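Hydrogenase-specific maturation endopeptidase (Thermococcus kodakarensis, PDB 5IJA) is probably a maturation endopeptidase of [NiFe] hydrogenase, an enzyme thought to activate its target by proteolytic cleavage. Local coordinates at residues 51-56 with 108-113. Sequence-based numbering, arbitrary orientation.
Sequences ERIVII and KRAEIH
Arg52 and Glu111 sit abreast on neighbouring parallel strands, both side chains rising from the same face of the sheet. Their salt bridge is long, NE of Arg52 standing 3.5 Å from OE1 of Glu111. The carboxylate oxygen comes in at the guanidinium edge, with the two planes turned 63° apart. Arg52 sets off with CG anti to the backbone N (chi1 -176°) and bends at chi3, which swings the guanidinium over to the carboxylate; its NH1 is hydrogen-bonded to the carbonyl of Leu146. Glu111 also takes a hydrogen bond through its other oxygen, NE2 of His113 giving to OE2 at 2.7 Å. That oxygen lies in the imidazole plane but is met from above the carboxylate plane. ND1 of His113 bonds His71 on strand 69-73, so both ring nitrogens are held and the rotation of the ring is fixed. The methylenes of Arg52 pass close to CD2 of His113, with CG at 3.9 Å. A methionine in place of Arg52 would probably leave the carboxylate of Glu111 without its cationic mate and the carbonyl of Leu146 without this donor.

Backbone bonds zip the pair together in the regular parallel pattern. Glu111 N gives to Glu51 O and Ile53 N to Glu111 O; His113 N then gives to Ile53 O and Ile55 N to His113 O, each at 2.8 Å. This joins strands 52-59 and 111-118 inside the mixed, helix-flanked sheet of the hydrogenase maturation protease fold, with strand 3-8 on the far side of 52-59.

The other face is apolar. CD1 of Ile112 lies alongside Ile53, 3.8 Å from its CB, while CG2 of Ile112 meets CD1 of Ile55 at 3.9 Å. Helix 88-103 packs here, Met101 against Ile112 and Phe90 against Ile55.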
ATOM      1  N   GLU A  51       5.105 -12.888  -8.071  1.00 34.38           N
ATOM      2  CA  GLU A  51       4.053 -13.791  -7.625  1.00 33.59           C
ATOM      3  C   GLU A  51       3.357 -13.293  -6.365  1.00 34.30           C
ATOM      4  O   GLU A  51       2.325 -13.835  -5.976  1.00 32.73           O
ATOM      5  CB  GLU A  51       4.622 -15.197  -7.373  1.00 40.94           C
ATOM      6  CG  GLU A  51       5.288 -15.845  -8.600  1.00 44.10           C
ATOM      7  CD  GLU A  51       6.814 -15.767  -8.572  1.00 54.17           C
ATOM      8  OE1 GLU A  51       7.371 -14.739  -8.119  1.00 49.35           O
ATOM      9  OE2 GLU A  51       7.462 -16.748  -8.996  1.00 56.34           O
ATOM     10  N   ARG A  52       3.955 -12.292  -5.718  1.00 32.41           N
ATOM     11  CA  ARG A  52       3.390 -11.675  -4.529  1.00 32.00           C
ATOM     12  C   ARG A  52       3.428 -10.168  -4.710  1.00 32.32           C
ATOM     13  O   ARG A  52       4.441  -9.624  -5.160  1.00 30.77           O
ATOM     14  CB  ARG A  52       4.152 -12.078  -3.273  1.00 31.40           C
ATOM     15  CG  ARG A  52       3.543 -11.548  -1.968  1.00 32.55           C
ATOM     16  CD  ARG A  52       4.284 -12.133  -0.763  1.00 37.30           C
ATOM     17  NE  ARG A  52       4.135 -13.591  -0.734  1.00 43.33           N
ATOM     18  CZ  ARG A  52       4.942 -14.423  -0.077  1.00 49.45           C
ATOM     19  NH1 ARG A  52       5.973 -13.954   0.610  1.00 46.12           N
ATOM     20  NH2 ARG A  52       4.725 -15.730  -0.120  1.00 50.19           N
ATOM     21  N   ILE A  53       2.308  -9.519  -4.417  1.00 26.28           N
ATOM     22  CA  ILE A  53       2.211  -8.049  -4.468  1.00 26.59           C
ATOM     23  C   ILE A  53       1.867  -7.513  -3.084  1.00 29.66           C
ATOM     24  O   ILE A  53       0.878  -7.930  -2.485  1.00 29.99           O
ATOM     25  CB  ILE A  53       1.120  -7.586  -5.440  1.00 28.20           C
ATOM     26  CG1 ILE A  53       1.328  -8.170  -6.843  1.00 33.21           C
ATOM     27  CG2 ILE A  53       1.049  -6.069  -5.500  1.00 30.58           C
ATOM     28  CD1 ILE A  53       2.597  -7.755  -7.497  1.00 36.40           C
ATOM     29  N   VAL A  54       2.648  -6.564  -2.585  1.00 26.71           N
ATOM     30  CA  VAL A  54       2.386  -6.005  -1.272  1.00 24.94           C
ATOM     31  C   VAL A  54       2.023  -4.533  -1.421  1.00 30.50           C
ATOM     32  O   VAL A  54       2.875  -3.724  -1.775  1.00 28.97           O
ATOM     33  CB  VAL A  54       3.601  -6.134  -0.377  1.00 27.01           C
ATOM     34  CG1 VAL A  54       3.352  -5.420   0.926  1.00 28.53           C
ATOM     35  CG2 VAL A  54       3.930  -7.615  -0.165  1.00 30.23           C
ATOM     36  N   ILE A  55       0.766  -4.199  -1.160  1.00 22.33           N
ATOM     37  CA  ILE A  55       0.276  -2.823  -1.302  1.00 27.20           C
ATOM     38  C   ILE A  55       0.381  -2.114   0.036  1.00 28.02           C
ATOM     39  O   ILE A  55      -0.033  -2.658   1.050  1.00 31.53           O
ATOM     40  CB  ILE A  55      -1.171  -2.826  -1.811  1.00 30.33           C
ATOM     41  CG1 ILE A  55      -1.205  -3.417  -3.211  1.00 29.77           C
ATOM     42  CG2 ILE A  55      -1.774  -1.422  -1.830  1.00 32.16           C
ATOM     43  CD1 ILE A  55      -2.580  -3.855  -3.613  1.00 37.62           C
ATOM     44  N   ILE A  56       0.955  -0.931   0.056  1.00 25.65           N
ATOM     45  CA  ILE A  56       1.075  -0.165   1.273  1.00 26.63           C
ATOM     46  C   ILE A  56       0.400   1.176   1.081  1.00 32.74           C
ATOM     47  O   ILE A  56       0.684   1.870   0.163  1.00 30.97           O
ATOM     48  CB  ILE A  56       2.531   0.053   1.711  1.00 27.53           C
ATOM     49  CG1 ILE A  56       3.323  -1.235   1.701  1.00 28.83           C
ATOM     50  CG2 ILE A  56       2.577   0.625   3.102  1.00 29.66           C
ATOM     51  CD1 ILE A  56       4.698  -1.115   2.282  1.00 29.29           C
ATOM     52  N   LYS A 108      -3.144 -11.658 -12.261  1.00 29.39           N
ATOM     53  CA  LYS A 108      -4.451 -12.119 -11.787  1.00 31.30           C
ATOM     54  C   LYS A 108      -4.299 -13.166 -10.684  1.00 31.89           C
ATOM     55  O   LYS A 108      -5.052 -13.144  -9.710  1.00 34.05           O
ATOM     56  CB  LYS A 108      -5.268 -12.684 -12.949  1.00 31.38           C
ATOM     57  CG  LYS A 108      -6.706 -13.065 -12.563  1.00 32.77           C
ATOM     58  CD  LYS A 108      -7.649 -12.871 -13.721  1.00 41.64           C
ATOM     59  CE  LYS A 108      -8.222 -14.189 -14.187  1.00 50.90           C
ATOM     60  NZ  LYS A 108      -9.429 -13.969 -15.037  1.00 62.58           N
ATOM     61  N   ARG A 109      -3.323 -14.062 -10.831  1.00 31.85           N
ATOM     62  CA  ARG A 109      -3.130 -15.163  -9.877  1.00 34.00           C
ATOM     63  C   ARG A 109      -2.171 -14.816  -8.731  1.00 37.27           C
ATOM     64  O   ARG A 109      -1.966 -15.621  -7.817  1.00 34.35           O
ATOM     65  CB  ARG A 109      -2.618 -16.409 -10.612  1.00 32.32           C
ATOM     66  N   ALA A 110      -1.584 -13.622  -8.771  1.00 31.74           N
ATOM     67  CA  ALA A 110      -0.593 -13.240  -7.770  1.00 31.12           C
ATOM     68  C   ALA A 110      -1.206 -13.126  -6.380  1.00 32.04           C
ATOM     69  O   ALA A 110      -2.383 -12.805  -6.237  1.00 34.32           O
ATOM     70  CB  ALA A 110       0.071 -11.901  -8.159  1.00 31.20           C
ATOM     71  N   GLU A 111      -0.386 -13.373  -5.364  1.00 31.85           N
ATOM     72  CA  GLU A 111      -0.813 -13.261  -3.975  1.00 33.81           C
ATOM     73  C   GLU A 111      -0.815 -11.794  -3.561  1.00 34.93           C
ATOM     74  O   GLU A 111       0.224 -11.150  -3.607  1.00 33.42           O
ATOM     75  CB  GLU A 111       0.120 -14.066  -3.074  1.00 35.69           C
ATOM     76  CG  GLU A 111      -0.281 -14.127  -1.620  1.00 39.91           C
ATOM     77  CD  GLU A 111       0.715 -14.937  -0.811  1.00 46.67           C
ATOM     78  OE1 GLU A 111       1.455 -15.744  -1.419  1.00 55.11           O
ATOM     79  OE2 GLU A 111       0.775 -14.759   0.420  1.00 52.03           O
ATOM     80  N   ILE A 112      -1.971 -11.270  -3.167  1.00 31.11           N
ATOM     81  CA  ILE A 112      -2.063  -9.850  -2.843  1.00 32.91           C
ATOM     82  C   ILE A 112      -2.140  -9.610  -1.341  1.00 37.12           C
ATOM     83  O   ILE A 112      -2.935 -10.233  -0.650  1.00 34.16           O
ATOM     84  CB  ILE A 112      -3.292  -9.188  -3.483  1.00 32.96           C
ATOM     85  CG1 ILE A 112      -3.429  -9.588  -4.954  1.00 39.03           C
ATOM     86  CG2 ILE A 112      -3.218  -7.656  -3.306  1.00 35.01           C
ATOM     87  CD1 ILE A 112      -2.272  -9.167  -5.833  1.00 35.99           C
ATOM     88  N   HIS A 113      -1.323  -8.677  -0.862  1.00 30.22           N
ATOM     89  CA  HIS A 113      -1.294  -8.268   0.534  1.00 27.01           C
ATOM     90  C   HIS A 113      -1.535  -6.776   0.634  1.00 31.46           C
ATOM     91  O   HIS A 113      -1.092  -6.017  -0.233  1.00 31.34           O
ATOM     92  CB  HIS A 113       0.067  -8.607   1.164  1.00 29.59           C
ATOM     93  CG  HIS A 113       0.279 -10.068   1.391  1.00 32.92           C
ATOM     94  ND1 HIS A 113       0.093 -10.659   2.620  1.00 36.47           N
ATOM     95  CD2 HIS A 113       0.658 -11.058   0.549  1.00 35.86           C
ATOM     96  CE1 HIS A 113       0.340 -11.952   2.526  1.00 36.93           C
ATOM     97  NE2 HIS A 113       0.697 -12.219   1.284  1.00 33.86           N
TER